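Local coordinates for protein putative transcriptional regulator (TetR/AcrR family) (Acinetobacter sp., PDB 3KNW) that probably acts as a DNA-binding transcriptional regulator of the TetR/AcrR family, with a predicted helix-turn-helix motif, at residues His18-Gly23 / His53-Lys58. Numbering follows the deposited sequence.
Sequences HILDSG and HYFESK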
loop_
_atom_site.group_PDB
_atom_site.type_symbol
_atom_site.label_atom_id
_atom_site.label_comp_id
_atom_site.label_asym_id
_atom_site.label_seq_id
_atom_site.Cartn_x
_atom_site.Cartn_y
_atom_site.Cartn_z
ATOM N N HIS A 18 -7.514 27.374 2.099
ATOM C CA HIS A 18 -6.251 27.387 2.831
ATOM C C HIS A 18 -6.264 26.365 3.951
ATOM O O HIS A 18 -5.314 25.603 4.108
ATOM C CB HIS A 18 -5.924 28.753 3.425
ATOM C CG HIS A 18 -4.646 28.752 4.203
ATOM N ND1 HIS A 18 -3.411 28.785 3.593
ATOM C CD2 HIS A 18 -4.411 28.654 5.534
ATOM C CE1 HIS A 18 -2.470 28.732 4.519
ATOM N NE2 HIS A 18 -3.049 28.647 5.705
ATOM N N ILE A 19 -7.347 26.363 4.715
ATOM C CA ILE A 19 -7.469 25.453 5.843
ATOM C C ILE A 19 -7.399 23.997 5.379
ATOM O O ILE A 19 -6.666 23.206 5.949
ATOM C CB ILE A 19 -8.738 25.715 6.646
ATOM C CG1 ILE A 19 -8.719 27.141 7.239
ATOM C CG2 ILE A 19 -8.865 24.729 7.790
ATOM C CD1 ILE A 19 -10.003 27.566 7.727
ATOM N N LEU A 20 -8.153 23.649 4.356
ATOM C CA LEU A 20 -8.124 22.295 3.813
ATOM C C LEU A 20 -6.724 21.947 3.366
ATOM O O LEU A 20 -6.229 20.877 3.692
ATOM C CB LEU A 20 -9.098 22.144 2.652
ATOM C CG LEU A 20 -10.525 22.140 3.171
ATOM C CD1 LEU A 20 -11.445 22.595 2.072
ATOM C CD2 LEU A 20 -10.943 20.763 3.699
ATOM N N ASP A 21 -6.066 22.856 2.640
ATOM C CA ASP A 21 -4.710 22.602 2.166
ATOM C C ASP A 21 -3.684 22.483 3.300
ATOM O O ASP A 21 -2.834 21.585 3.256
ATOM C CB ASP A 21 -4.314 23.628 1.098
ATOM C CG ASP A 21 -5.178 23.490 -0.189
ATOM O OD1 ASP A 21 -5.691 22.346 -0.455
ATOM O OD2 ASP A 21 -5.350 24.511 -0.922
ATOM N N SER A 22 -3.768 23.339 4.311
ATOM C CA SER A 22 -3.050 23.105 5.571
ATOM C C SER A 22 -3.303 21.688 6.101
ATOM O O SER A 22 -2.354 20.928 6.331
ATOM C CB SER A 22 -3.483 24.087 6.656
ATOM O OG SER A 22 -3.104 25.403 6.328
ATOM N N GLY A 23 -4.576 21.334 6.292
ATOM C CA GLY A 23 -4.921 20.029 6.815
ATOM C C GLY A 23 -4.337 18.879 5.976
ATOM O O GLY A 23 -3.797 17.913 6.518
ATOM N N HIS A 53 -16.163 28.307 12.287
ATOM C CA HIS A 53 -17.142 28.876 11.355
ATOM C C HIS A 53 -17.259 28.090 10.046
ATOM O O HIS A 53 -18.332 27.978 9.472
ATOM C CB HIS A 53 -16.859 30.350 11.102
ATOM C CG HIS A 53 -17.310 31.231 12.226
ATOM N ND1 HIS A 53 -18.384 30.908 13.032
ATOM C CD2 HIS A 53 -16.829 32.408 12.691
ATOM C CE1 HIS A 53 -18.548 31.853 13.942
ATOM N NE2 HIS A 53 -17.618 32.776 13.758
ATOM N N TYR A 54 -16.146 27.512 9.620
ATOM C CA TYR A 54 -16.048 26.745 8.375
ATOM C C TYR A 54 -16.428 25.282 8.520
ATOM O O TYR A 54 -17.106 24.725 7.663
ATOM C CB TYR A 54 -14.617 26.849 7.829
ATOM C CG TYR A 54 -14.336 28.236 7.307
ATOM C CD1 TYR A 54 -13.917 29.265 8.166
ATOM C CD2 TYR A 54 -14.559 28.549 5.971
ATOM C CE1 TYR A 54 -13.708 30.559 7.691
ATOM C CE2 TYR A 54 -14.347 29.827 5.492
ATOM C CZ TYR A 54 -13.919 30.835 6.348
ATOM O OH TYR A 54 -13.704 32.109 5.839
ATOM N N PHE A 55 -15.976 24.652 9.594
ATOM C CA PHE A 55 -16.229 23.229 9.793
ATOM C C PHE A 55 -16.732 22.962 11.176
ATOM O O PHE A 55 -16.139 23.413 12.140
ATOM C CB PHE A 55 -14.947 22.468 9.612
ATOM C CG PHE A 55 -14.262 22.788 8.366
ATOM C CD1 PHE A 55 -14.717 22.280 7.189
ATOM C CD2 PHE A 55 -13.162 23.600 8.369
ATOM C CE1 PHE A 55 -14.082 22.555 6.010
ATOM C CE2 PHE A 55 -12.534 23.926 7.206
ATOM C CZ PHE A 55 -12.995 23.392 6.010
ATOM N N GLU A 56 -17.790 22.182 11.306
ATOM C CA GLU A 56 -18.343 21.965 12.646
ATOM C C GLU A 56 -17.550 20.992 13.552
ATOM O O GLU A 56 -17.710 21.001 14.762
ATOM C CB GLU A 56 -19.832 21.589 12.550
ATOM C CG GLU A 56 -20.153 20.257 11.856
ATOM C CD GLU A 56 -21.660 19.957 11.878
ATOM O OE1 GLU A 56 -22.439 20.854 11.456
ATOM O OE2 GLU A 56 -22.064 18.846 12.329
ATOM N N SER A 57 -16.684 20.164 12.989
ATOM C CA SER A 57 -15.929 19.182 13.805
ATOM C C SER A 57 -14.742 18.658 13.039
ATOM O O SER A 57 -14.699 18.810 11.830
ATOM C CB SER A 57 -16.807 17.997 14.149
ATOM O OG SER A 57 -17.158 17.344 12.955
ATOM N N LYS A 58 -13.794 18.055 13.742
ATOM C CA LYS A 58 -12.675 17.422 13.105
ATOM C C LYS A 58 -13.184 16.460 12.008
ATOM O O LYS A 58 -12.614 16.384 10.945
ATOM C CB LYS A 58 -11.805 16.647 14.129
ATOM C CG LYS A 58 -10.418 16.143 13.567
ATOM C CD LYS A 58 -9.775 15.050 14.434
ATOM C CE LYS A 58 -8.735 14.235 13.633
ATOM N NZ LYS A 58 -8.355 12.947 14.295
#
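The carbonyl oxygen of His18, one residue before Ile19 and its contact with Phe55, takes two bonds from Ser22. Ser22 N reaches His18 O at 2.7 Å as a helical backbone bond. Ser22 OG adds a second bond to His18 O at 3.1 Å, with the hydroxyl lying above the carbonyl plane, 44° out of it. Both bonds stay within helix 13-30. Across to 53-58 the contact is wholly apolar.

Phe55, the first residue to leave helical geometry after helix 48-54, loses the most surface to the contact. Ile19 CG2 meets Phe55 CE2 at 3.8 Å, and the two side chains run past each other in opposite directions. Leu20 comes to the end of the same ring at a slant, its CG 4.0 Å from Phe55 CZ. The branch Leu20 CD2 lies 4.1 Å from Phe55 CZ as well. Ile19 divides its branches between two rings. With chi1 at -62°, CG2 stands anti to the backbone N and serves Phe55, while the CG1 arm carries CD1 to Tyr54. That second touch is looser, Ile19 CD1 to Tyr54 CD1 at 4.3 Å.

Ile19, Leu20 and Phe55 are buried, and Tyr54 is partly exposed. Phe61 of helix 58-81 packs edge-to-face with the Phe55 ring and also touches Ile19 and Leu20. Phe51 meets Phe55 from within helix 48-54. His18 NE2 bonds to Ser44 O, tying helix 13-30 to helix 37-44.

The contact packs the end of helix 48-54, the second helix of the predicted helix-turn-helix, against the first helix of the domain. Such a hydrophobic core is characteristic of the N-terminal three-helix DNA-binding domain of TetR-family regulators.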